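Local coordinates for TRNA nucleotidyl transferase-related protein (Thermotoga maritima, PDB 3H38), which adds nucleotides to the 3' end of tRNA as a class II CCA-adding enzyme, this chain being the C-terminal, nucleotidyltransferase part of a longer protein, at residues Q2-V7 against F145-D150; M35-V40 against K139-D144; R279-L284 against S304-L309; V283-L288 against N311-V316. All coordinates share one frame; numbering follows the deposited sequence.

Contact 1 (Q2-V7 against F145-D150); sequences QIFRDV and FGLLID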
# COMPACT_ATOMS: atom_id res chain seq x y z
N GLN A 2 10.48 -3.04 -33.84
CA GLN A 2 9.72 -1.85 -34.19
C GLN A 2 9.61 -0.87 -33.02
O GLN A 2 9.21 -1.25 -31.91
CB GLN A 2 8.32 -2.22 -34.69
CG GLN A 2 7.63 -1.06 -35.40
CD GLN A 2 6.34 -1.48 -36.09
OE1 GLN A 2 6.06 -2.67 -36.24
NE2 GLN A 2 5.55 -0.51 -36.49
N ILE A 3 9.93 0.37 -33.28
CA ILE A 3 9.82 1.41 -32.32
C ILE A 3 8.57 2.21 -32.47
O ILE A 3 7.85 2.42 -31.53
CB ILE A 3 11.04 2.26 -32.39
CG1 ILE A 3 12.24 1.35 -32.36
CG2 ILE A 3 11.03 3.27 -31.29
CD1 ILE A 3 13.45 2.05 -32.26
N PHE A 4 8.29 2.64 -33.67
CA PHE A 4 7.11 3.48 -33.92
C PHE A 4 5.97 2.72 -34.58
O PHE A 4 6.16 1.94 -35.52
CB PHE A 4 7.49 4.71 -34.74
CG PHE A 4 8.78 5.36 -34.30
CD1 PHE A 4 9.97 5.06 -34.94
CD2 PHE A 4 8.80 6.26 -33.25
CE1 PHE A 4 11.16 5.65 -34.54
CE2 PHE A 4 9.98 6.86 -32.84
CZ PHE A 4 11.16 6.56 -33.49
N ARG A 5 4.76 2.95 -34.08
CA ARG A 5 3.59 2.19 -34.46
C ARG A 5 2.36 3.11 -34.35
O ARG A 5 2.27 3.94 -33.45
CB ARG A 5 3.48 1.00 -33.51
CG ARG A 5 2.28 0.13 -33.72
CD ARG A 5 2.26 -0.99 -32.67
NE ARG A 5 3.57 -1.59 -32.44
CZ ARG A 5 3.95 -2.79 -32.90
NH1 ARG A 5 3.12 -3.54 -33.62
NH2 ARG A 5 5.17 -3.24 -32.62
N ASP A 6 1.44 3.02 -35.30
CA ASP A 6 0.29 3.93 -35.30
C ASP A 6 -0.79 3.28 -34.46
O ASP A 6 -1.35 2.24 -34.87
CB ASP A 6 -0.21 4.10 -36.74
CG ASP A 6 -1.33 5.12 -36.87
OD1 ASP A 6 -1.79 5.34 -38.00
OD2 ASP A 6 -1.76 5.71 -35.85
N VAL A 7 -1.08 3.85 -33.29
CA VAL A 7 -2.12 3.28 -32.42
C VAL A 7 -3.37 4.15 -32.38
O VAL A 7 -4.14 4.09 -31.41
CB VAL A 7 -1.64 2.98 -30.98
CG1 VAL A 7 -0.50 1.96 -30.98
CG2 VAL A 7 -1.27 4.24 -30.24
N PHE A 145 -0.02 12.50 -34.12
CA PHE A 145 -1.05 12.04 -33.19
C PHE A 145 -1.28 10.52 -33.26
O PHE A 145 -1.51 9.97 -34.34
CB PHE A 145 -2.36 12.76 -33.44
CG PHE A 145 -3.44 12.40 -32.46
CD1 PHE A 145 -4.41 11.45 -32.79
CD2 PHE A 145 -3.49 13.00 -31.21
CE1 PHE A 145 -5.42 11.10 -31.87
CE2 PHE A 145 -4.50 12.67 -30.29
CZ PHE A 145 -5.47 11.71 -30.62
N GLY A 146 -1.21 9.85 -32.10
CA GLY A 146 -1.44 8.41 -32.02
C GLY A 146 -0.23 7.55 -32.35
O GLY A 146 -0.37 6.34 -32.58
N LEU A 147 0.94 8.17 -32.38
CA LEU A 147 2.20 7.46 -32.62
C LEU A 147 2.74 6.82 -31.35
O LEU A 147 3.07 7.51 -30.39
CB LEU A 147 3.27 8.40 -33.20
CG LEU A 147 4.52 7.63 -33.69
CD1 LEU A 147 4.17 6.58 -34.74
CD2 LEU A 147 5.58 8.56 -34.23
N LEU A 148 2.83 5.50 -31.34
CA LEU A 148 3.40 4.80 -30.20
C LEU A 148 4.90 4.96 -30.38
O LEU A 148 5.47 4.66 -31.45
CB LEU A 148 3.02 3.31 -30.21
CG LEU A 148 2.80 2.49 -28.92
CD1 LEU A 148 3.39 1.09 -29.08
CD2 LEU A 148 3.29 3.12 -27.62
N ILE A 149 5.54 5.47 -29.34
CA ILE A 149 6.99 5.51 -29.33
C ILE A 149 7.45 4.53 -28.29
O ILE A 149 7.21 4.72 -27.09
CB ILE A 149 7.52 6.89 -29.01
CG1 ILE A 149 7.19 7.86 -30.15
CG2 ILE A 149 9.02 6.80 -28.79
CD1 ILE A 149 6.89 9.22 -29.67
N ASP A 150 8.06 3.46 -28.77
CA ASP A 150 8.44 2.35 -27.92
C ASP A 150 9.88 1.92 -28.20
O ASP A 150 10.16 1.10 -29.06
CB ASP A 150 7.46 1.20 -28.07
CG ASP A 150 7.89 -0.04 -27.34
OD1 ASP A 150 7.64 -1.13 -27.86
OD2 ASP A 150 8.51 0.07 -26.26
O HOH W 1 10.63 -1.62 -29.65
O HOH W 2 6.96 -1.35 -30.60
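F4 overlaps I149 and L147: its ring meets I149 edge-on, CD2 lying 3.8 Å from I149 CG1, while F4 CB sits 3.8 Å from L147 CD1. CG stands anti to the carbonyl carbon (chi1 -43°), which puts I3 CG2 over the centre of one ring face. Strand 4-6 runs antiparallel to 147-149 and forms one border of the mixed sheet of the poly(A) polymerase-type head domain. R5 and L148 are its hydrogen-bonded pair; L148 N reaches R5 O at 2.7 Å, and R5 N returns a longer bond, using a lone pair of L148 O. Beyond the strand, V7 N donates to G146 O at 2.7 Å, while V7 CG1 packs 3.8 Å from L148 CB and CG2 lies 3.3 Å from G146 O. With an alanine in place of V7, the CG1 contact with L148 would be lost, and a gap would probably open beside L148 and I138. At the other end, two waters bridge Q2 O to D150, one through its backbone O and one through OD1; the D150 carboxylate is bound mainly by G154 N and Y155 N. Main chain and water thus do the polar work, and side chains add chiefly carbon contacts.

Contact 2 (M35-V40 against K139-D144); sequences MPVYVV and KLNPKD
K139 lies against Y38, its CB 3.8 Å from Y38 CD2 and its CG and CD following the ring toward CE2. CG leaves anti to the backbone N (chi1 -177°) and the rest of the chain is extended, which carries NZ past the ring to D144 OD1 at 2.8 Å, where it uses the anti lone pair of that oxygen. A methionine in this position would probably leave D144 OD1 without its charged mate. Next, L140 N donates to V37 O at 2.7 Å in a nearly straight bond (171°). Its CB is directed toward strand 37-40 and lies 4.2 Å from V37 CB, with CD1 approaching V39, and F23 of helix 17-32 touches both L140 and V39. Here strand 137-139 leaves strand 37-40, an inner strand of the nucleotidyltransferase head-domain sheet; the side chain of V39 is about 5 Å from that of D57, which binds magnesium in another structure of this protein. N141 then crosses V37 at about a right angle, bringing its CG to 3.4 Å from V37 N. Further on, the chain turns through a weak bond from D144 N to N141 O, and D144 lies beside the end of K139.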
# COMPACT_ATOMS: atom_id res chain seq x y z
N MET A 35 6.34 22.89 -28.75
CA MET A 35 6.76 21.80 -27.86
C MET A 35 6.15 20.49 -28.35
O MET A 35 4.95 20.42 -28.61
CB MET A 35 6.27 22.06 -26.45
CG MET A 35 6.96 23.24 -25.73
SD MET A 35 6.18 23.47 -24.14
CE MET A 35 6.31 25.26 -23.89
N PRO A 36 6.98 19.45 -28.52
CA PRO A 36 6.42 18.11 -28.74
C PRO A 36 5.66 17.62 -27.51
O PRO A 36 6.21 17.70 -26.42
CB PRO A 36 7.65 17.24 -29.00
CG PRO A 36 8.70 18.25 -29.52
CD PRO A 36 8.44 19.50 -28.72
N VAL A 37 4.42 17.16 -27.68
CA VAL A 37 3.59 16.70 -26.56
C VAL A 37 3.35 15.18 -26.58
O VAL A 37 3.10 14.61 -27.64
CB VAL A 37 2.23 17.40 -26.54
CG1 VAL A 37 1.56 17.18 -25.21
CG2 VAL A 37 2.39 18.87 -26.78
N TYR A 38 3.40 14.55 -25.41
CA TYR A 38 3.17 13.11 -25.27
C TYR A 38 2.36 12.71 -24.02
O TYR A 38 2.50 13.30 -22.94
CB TYR A 38 4.49 12.35 -25.16
CG TYR A 38 5.58 12.77 -26.10
CD1 TYR A 38 6.37 13.86 -25.82
CD2 TYR A 38 5.86 12.03 -27.25
CE1 TYR A 38 7.39 14.23 -26.67
CE2 TYR A 38 6.87 12.41 -28.11
CZ TYR A 38 7.64 13.50 -27.82
OH TYR A 38 8.66 13.86 -28.66
N VAL A 39 1.56 11.67 -24.16
CA VAL A 39 1.02 10.99 -23.00
C VAL A 39 1.94 9.78 -22.75
O VAL A 39 2.44 9.17 -23.69
CB VAL A 39 -0.46 10.60 -23.20
CG1 VAL A 39 -0.59 9.48 -24.22
CG2 VAL A 39 -1.11 10.23 -21.87
N VAL A 40 2.22 9.49 -21.48
CA VAL A 40 3.25 8.50 -21.15
C VAL A 40 2.82 7.51 -20.07
O VAL A 40 1.84 7.72 -19.36
CB VAL A 40 4.53 9.19 -20.66
CG1 VAL A 40 5.07 10.12 -21.72
CG2 VAL A 40 4.24 9.97 -19.38
N LYS A 139 2.60 10.20 -28.94
CA LYS A 139 2.79 11.60 -29.26
C LYS A 139 1.45 12.22 -29.59
O LYS A 139 0.69 11.66 -30.37
CB LYS A 139 3.76 11.73 -30.43
CG LYS A 139 4.07 13.15 -30.80
CD LYS A 139 5.29 13.18 -31.69
CE LYS A 139 5.79 14.63 -31.86
NZ LYS A 139 6.69 14.69 -33.03
N LEU A 140 1.19 13.40 -29.03
CA LEU A 140 -0.07 14.11 -29.28
C LEU A 140 -0.08 15.22 -30.35
O LEU A 140 -1.15 15.68 -30.71
CB LEU A 140 -0.62 14.66 -27.96
CG LEU A 140 -0.77 13.54 -26.92
CD1 LEU A 140 -1.56 14.00 -25.70
CD2 LEU A 140 -1.45 12.31 -27.56
N ASN A 141 1.08 15.64 -30.84
CA ASN A 141 1.12 16.72 -31.83
C ASN A 141 0.44 16.22 -33.09
O ASN A 141 0.57 15.03 -33.44
CB ASN A 141 2.56 17.15 -32.13
CG ASN A 141 3.31 17.65 -30.89
OD1 ASN A 141 3.33 18.86 -30.58
ND2 ASN A 141 3.94 16.72 -30.18
N PRO A 142 -0.34 17.11 -33.77
CA PRO A 142 -1.25 16.77 -34.87
C PRO A 142 -0.69 15.84 -35.94
O PRO A 142 -1.28 14.78 -36.18
CB PRO A 142 -1.60 18.14 -35.45
CG PRO A 142 -1.63 19.04 -34.22
CD PRO A 142 -0.51 18.51 -33.32
N LYS A 143 0.44 16.17 -36.56
CA LYS A 143 0.99 15.27 -37.56
C LYS A 143 1.30 13.86 -37.00
O LYS A 143 1.15 12.86 -37.70
CB LYS A 143 2.26 15.84 -38.25
CG LYS A 143 3.01 14.76 -39.07
CD LYS A 143 4.01 15.31 -40.05
CE LYS A 143 5.29 14.48 -40.03
NZ LYS A 143 5.15 13.06 -40.40
N ASP A 144 1.75 13.78 -35.75
CA ASP A 144 2.17 12.49 -35.20
C ASP A 144 1.16 11.89 -34.23
O ASP A 144 1.44 10.88 -33.60
CB ASP A 144 3.60 12.56 -34.60
CG ASP A 144 4.67 12.86 -35.68
OD1 ASP A 144 5.74 13.46 -35.37
OD2 ASP A 144 4.43 12.50 -36.87

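Contact 3 (R279-L284 against S304-L309); sequences RFYAVL and SLRRNL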
# COMPACT_ATOMS: atom_id res chain seq x y z
N ARG A 279 -2.59 -1.71 6.64
CA ARG A 279 -2.03 -3.00 6.26
C ARG A 279 -0.54 -3.09 6.48
O ARG A 279 -0.03 -4.18 6.78
CB ARG A 279 -2.37 -3.32 4.82
CG ARG A 279 -3.85 -3.23 4.58
CD ARG A 279 -4.28 -4.04 3.41
NE ARG A 279 -5.68 -3.78 3.14
CZ ARG A 279 -6.32 -4.19 2.05
NH1 ARG A 279 -7.61 -3.88 1.90
NH2 ARG A 279 -5.68 -4.90 1.13
N PHE A 280 0.16 -1.96 6.34
CA PHE A 280 1.59 -1.92 6.58
C PHE A 280 1.91 -2.39 8.03
O PHE A 280 2.78 -3.22 8.24
CB PHE A 280 2.15 -0.51 6.30
CG PHE A 280 3.63 -0.37 6.58
CD1 PHE A 280 4.56 -1.14 5.89
CD2 PHE A 280 4.08 0.53 7.53
CE1 PHE A 280 5.93 -1.02 6.16
CE2 PHE A 280 5.44 0.66 7.80
CZ PHE A 280 6.37 -0.13 7.11
N TYR A 281 1.19 -1.84 9.00
CA TYR A 281 1.38 -2.20 10.39
C TYR A 281 0.83 -3.59 10.73
O TYR A 281 1.42 -4.31 11.54
CB TYR A 281 0.72 -1.17 11.28
CG TYR A 281 1.59 0.01 11.51
CD1 TYR A 281 2.02 0.32 12.78
CD2 TYR A 281 2.02 0.80 10.45
CE1 TYR A 281 2.83 1.38 13.01
CE2 TYR A 281 2.85 1.89 10.67
CZ TYR A 281 3.24 2.16 11.96
OH TYR A 281 4.04 3.21 12.25
N ALA A 282 -0.30 -3.95 10.14
CA ALA A 282 -0.84 -5.28 10.33
C ALA A 282 0.25 -6.28 9.98
O ALA A 282 0.54 -7.19 10.76
CB ALA A 282 -2.05 -5.49 9.46
N VAL A 283 0.86 -6.10 8.81
CA VAL A 283 1.91 -7.02 8.36
C VAL A 283 3.15 -6.96 9.25
O VAL A 283 3.86 -7.95 9.39
CB VAL A 283 2.33 -6.76 6.89
CG1 VAL A 283 3.32 -7.81 6.43
CG2 VAL A 283 1.13 -6.80 6.00
N LEU A 284 3.42 -5.81 9.84
CA LEU A 284 4.59 -5.71 10.71
C LEU A 284 4.35 -6.42 12.04
O LEU A 284 5.30 -6.91 12.67
CB LEU A 284 4.99 -4.25 10.94
CG LEU A 284 5.49 -3.41 9.77
CD1 LEU A 284 5.87 -1.99 10.22
CD2 LEU A 284 6.67 -4.06 9.08
N SER A 304 9.79 4.60 9.59
CA SER A 304 9.48 5.41 10.76
C SER A 304 8.29 4.99 11.61
O SER A 304 7.27 5.60 11.52
CB SER A 304 9.37 6.87 10.37
OG SER A 304 10.62 7.34 9.94
N LEU A 305 8.47 4.00 12.47
CA LEU A 305 7.39 3.32 13.19
C LEU A 305 7.03 3.98 14.52
O LEU A 305 7.89 4.59 15.17
CB LEU A 305 7.79 1.87 13.41
CG LEU A 305 8.34 1.28 12.10
CD1 LEU A 305 8.72 -0.22 12.25
CD2 LEU A 305 7.35 1.51 10.90
N ARG A 306 5.80 3.82 14.96
CA ARG A 306 5.39 4.32 16.24
C ARG A 306 6.20 3.66 17.31
O ARG A 306 6.58 2.55 17.17
CB ARG A 306 3.95 3.99 16.50
CG ARG A 306 3.03 4.52 15.49
CD ARG A 306 1.65 4.76 16.02
NE ARG A 306 0.97 5.74 15.18
CZ ARG A 306 -0.17 6.36 15.49
NH1 ARG A 306 -0.79 6.12 16.63
NH2 ARG A 306 -0.69 7.23 14.63
N ARG A 307 6.48 4.37 18.38
CA ARG A 307 7.34 3.80 19.42
C ARG A 307 6.64 2.66 20.16
O ARG A 307 7.26 1.66 20.51
CB ARG A 307 7.79 4.90 20.40
CG ARG A 307 8.73 5.96 19.82
CD ARG A 307 9.27 6.91 20.89
NE ARG A 307 10.11 6.24 21.89
CZ ARG A 307 11.44 6.10 21.79
NH1 ARG A 307 12.07 6.59 20.74
NH2 ARG A 307 12.12 5.48 22.75
N ASN A 308 5.35 2.81 20.38
CA ASN A 308 4.57 1.86 21.12
C ASN A 308 4.37 0.53 20.43
O ASN A 308 3.91 -0.37 21.03
CB ASN A 308 3.20 2.46 21.41
CG ASN A 308 2.85 2.42 22.87
OD1 ASN A 308 2.07 1.58 23.32
ND2 ASN A 308 3.42 3.33 23.63
N LEU A 309 4.67 0.46 19.15
CA LEU A 309 4.31 -0.68 18.32
C LEU A 309 4.90 -1.98 18.84
O LEU A 309 4.25 -3.05 18.79
CB LEU A 309 4.73 -0.45 16.86
CG LEU A 309 4.53 -1.66 15.93
CD1 LEU A 309 3.01 -1.95 15.67
CD2 LEU A 309 5.34 -1.54 14.65
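Y281 reaches out from helix 279-287 to the loop that joins helix 293-302 to helix 309-328, part of the all-helical C-terminal half of the chain. From CB, CG stands anti to the carbonyl carbon (chi1 -83°), which brings the ring up to the loop. CD1 is the first ring atom to meet it, 3.8 Å from L309 CD1 at the start of the following helix. Farther along the same edge, CE1 comes within 4.0 Å of R306 CG, whose side chain crosses the tyrosine at about a right angle, ring and guanidinium planes standing 86° apart. At the end of the ring CZ is 4.3 Å from L305 CD2. The hydroxyl finishes the reach: OH accepts a rather long hydrogen bond from R306 N at 3.3 Å and lies 3.5 Å from L305 CA. The phenol oxygen thereby gives a loop amide a partner, while the ring carbons pack on aliphatic chains. L305 has further neighbours. Its methyl groups meet L284 tip to tip, CD2 and L284 CD1 being 3.9 Å apart, and W296 of helix 293-302 touches both L305 and L309. Beside Y281, R218 of helix 214-225 packs on it and on F280. The F280 ring carries L284 CD1 over one face, offset toward the rim, and crosses L305 at about a right angle, bringing CE2 within 3.7 Å of L305 CD2.

Contact 4 (V283-L288 against N311-V316); sequences VLHVFL and NEIRHV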
# COMPACT_ATOMS: atom_id res chain seq x y z
N VAL A 283 0.86 -6.10 8.81
CA VAL A 283 1.91 -7.02 8.36
C VAL A 283 3.15 -6.96 9.25
O VAL A 283 3.86 -7.95 9.39
CB VAL A 283 2.33 -6.76 6.89
CG1 VAL A 283 3.32 -7.81 6.43
CG2 VAL A 283 1.13 -6.80 6.00
N LEU A 284 3.42 -5.81 9.84
CA LEU A 284 4.59 -5.71 10.71
C LEU A 284 4.35 -6.42 12.04
O LEU A 284 5.30 -6.91 12.67
CB LEU A 284 4.99 -4.25 10.94
CG LEU A 284 5.49 -3.41 9.77
CD1 LEU A 284 5.87 -1.99 10.22
CD2 LEU A 284 6.67 -4.06 9.08
N HIS A 285 3.09 -6.47 12.47
CA HIS A 285 2.75 -7.21 13.69
C HIS A 285 3.29 -8.63 13.57
O HIS A 285 3.76 -9.20 14.55
CB HIS A 285 1.25 -7.23 13.95
CG HIS A 285 0.77 -6.09 14.78
ND1 HIS A 285 0.48 -6.22 16.13
CD2 HIS A 285 0.48 -4.80 14.47
CE1 HIS A 285 0.04 -5.07 16.60
NE2 HIS A 285 0.02 -4.20 15.61
N VAL A 286 3.27 -9.18 12.35
CA VAL A 286 3.79 -10.52 12.12
C VAL A 286 5.30 -10.53 11.92
O VAL A 286 6.02 -11.22 12.64
CB VAL A 286 3.12 -11.21 10.92
CG1 VAL A 286 3.71 -12.61 10.74
CG2 VAL A 286 1.61 -11.31 11.16
N PHE A 287 5.77 -9.76 10.96
CA PHE A 287 7.20 -9.66 10.66
C PHE A 287 8.05 -9.46 11.88
O PHE A 287 9.12 -10.07 12.03
CB PHE A 287 7.43 -8.51 9.69
CG PHE A 287 7.13 -8.86 8.26
CD1 PHE A 287 6.98 -10.18 7.88
CD2 PHE A 287 7.03 -7.88 7.30
CE1 PHE A 287 6.73 -10.52 6.59
CE2 PHE A 287 6.79 -8.22 5.97
CZ PHE A 287 6.64 -9.53 5.62
N LEU A 288 7.57 -8.62 12.78
CA LEU A 288 8.40 -8.15 13.88
C LEU A 288 8.20 -8.91 15.21
O LEU A 288 8.74 -8.51 16.24
CB LEU A 288 8.23 -6.63 14.04
CG LEU A 288 9.17 -5.69 13.26
CD1 LEU A 288 9.69 -6.24 11.94
CD2 LEU A 288 8.51 -4.34 13.04
N ASN A 311 5.45 -2.69 21.86
CA ASN A 311 4.62 -3.09 22.99
C ASN A 311 3.44 -3.96 22.57
O ASN A 311 3.15 -4.98 23.23
CB ASN A 311 4.10 -1.88 23.76
CG ASN A 311 5.19 -1.08 24.42
OD1 ASN A 311 6.18 -1.63 24.89
ND2 ASN A 311 5.03 0.25 24.45
N GLU A 312 2.74 -3.56 21.50
CA GLU A 312 1.50 -4.20 21.05
C GLU A 312 1.75 -5.54 20.40
O GLU A 312 0.99 -6.50 20.60
CB GLU A 312 0.76 -3.31 20.06
CG GLU A 312 0.38 -1.94 20.63
CD GLU A 312 0.45 -0.82 19.58
OE1 GLU A 312 1.02 0.24 19.91
OE2 GLU A 312 -0.04 -1.01 18.45
N ILE A 313 2.82 -5.60 19.62
CA ILE A 313 3.28 -6.85 19.04
C ILE A 313 3.59 -7.83 20.15
O ILE A 313 3.14 -8.98 20.13
CB ILE A 313 4.53 -6.62 18.16
CG1 ILE A 313 4.12 -5.90 16.87
CG2 ILE A 313 5.26 -7.93 17.89
CD1 ILE A 313 5.28 -5.62 15.89
N ARG A 314 4.33 -7.36 21.14
CA ARG A 314 4.77 -8.19 22.25
C ARG A 314 3.59 -8.70 23.05
O ARG A 314 3.60 -9.84 23.51
CB ARG A 314 5.76 -7.44 23.13
CG ARG A 314 7.11 -7.32 22.45
CD ARG A 314 8.15 -6.65 23.30
NE ARG A 314 9.48 -6.91 22.76
CZ ARG A 314 10.54 -6.14 23.00
NH1 ARG A 314 11.72 -6.45 22.46
NH2 ARG A 314 10.42 -5.07 23.77
N HIS A 315 2.56 -7.88 23.20
CA HIS A 315 1.35 -8.34 23.86
C HIS A 315 0.80 -9.56 23.13
O HIS A 315 0.48 -10.56 23.76
CB HIS A 315 0.31 -7.21 23.95
CG HIS A 315 -0.98 -7.63 24.59
ND1 HIS A 315 -1.05 -8.22 25.84
CD2 HIS A 315 -2.26 -7.52 24.17
CE1 HIS A 315 -2.30 -8.46 26.15
NE2 HIS A 315 -3.07 -8.04 25.15
N VAL A 316 0.73 -9.50 21.80
CA VAL A 316 0.17 -10.61 21.03
C VAL A 316 1.10 -11.82 21.05
O VAL A 316 0.67 -12.93 21.34
CB VAL A 316 -0.21 -10.18 19.57
CG1 VAL A 316 -0.67 -11.37 18.73
CG2 VAL A 316 -1.29 -9.13 19.60
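The H285 imidazole receives I313 CG1 over one face, a CH-pi contact in which that carbon is 4.0 Å from the ring centroid and 25° off the normal, shifted toward the ND1 side of the rim. E312 approaches the same ring obliquely, its CB 3.9 Å from H285 CE1, and the ring of H350 from helix 345-352 also meets it. I313 makes the largest share of the contact. CG1 stands anti to the carbonyl carbon (chi1 -73°) and the chain runs on extended, so CG1 passes over the histidine and CD1 continues to 3.6 Å from L288 CB and 3.5 Å from L284 O. Its other branch, CG2, lies near the carbonyl oxygens of H285 and L288. This is plain helix-helix packing: helix segments 283-287 and 311-316 cross at -64°, their axes 9.6 Å apart at closest approach, and the isoleucine packs by the C-terminal end of the first helix. L284 O, which the methyl of I313 touches, also accepts the backbone bond from L288 N of the last turn. H285 NE2 is buried here with no polar partner in the model; E312 OE2, the nearby carboxylate oxygen, stays 4.3 Å from it.

The four contacts fall into two groups. Contacts 1 and 2, centres 11 Å apart, belong to the mixed sheet of the head domain and meet directly, strand 147-149 pairing with K139 and I149 touching Y38. Along the chain, both segments of contact 2 fall between those of contact 1, so the N-terminal strand is added beside a hairpin that in turn borders strand 37-40. Contacts 3 and 4, whose centres are 8 Å apart, come later in sequence and share helix 279-287, which packs first on the loop before helix 309-328 and then on that helix. Some 45 to 51 Å separates the centres of the two groups, placing the catalytic sheet and the helical C-terminal half well apart in an elongated molecule.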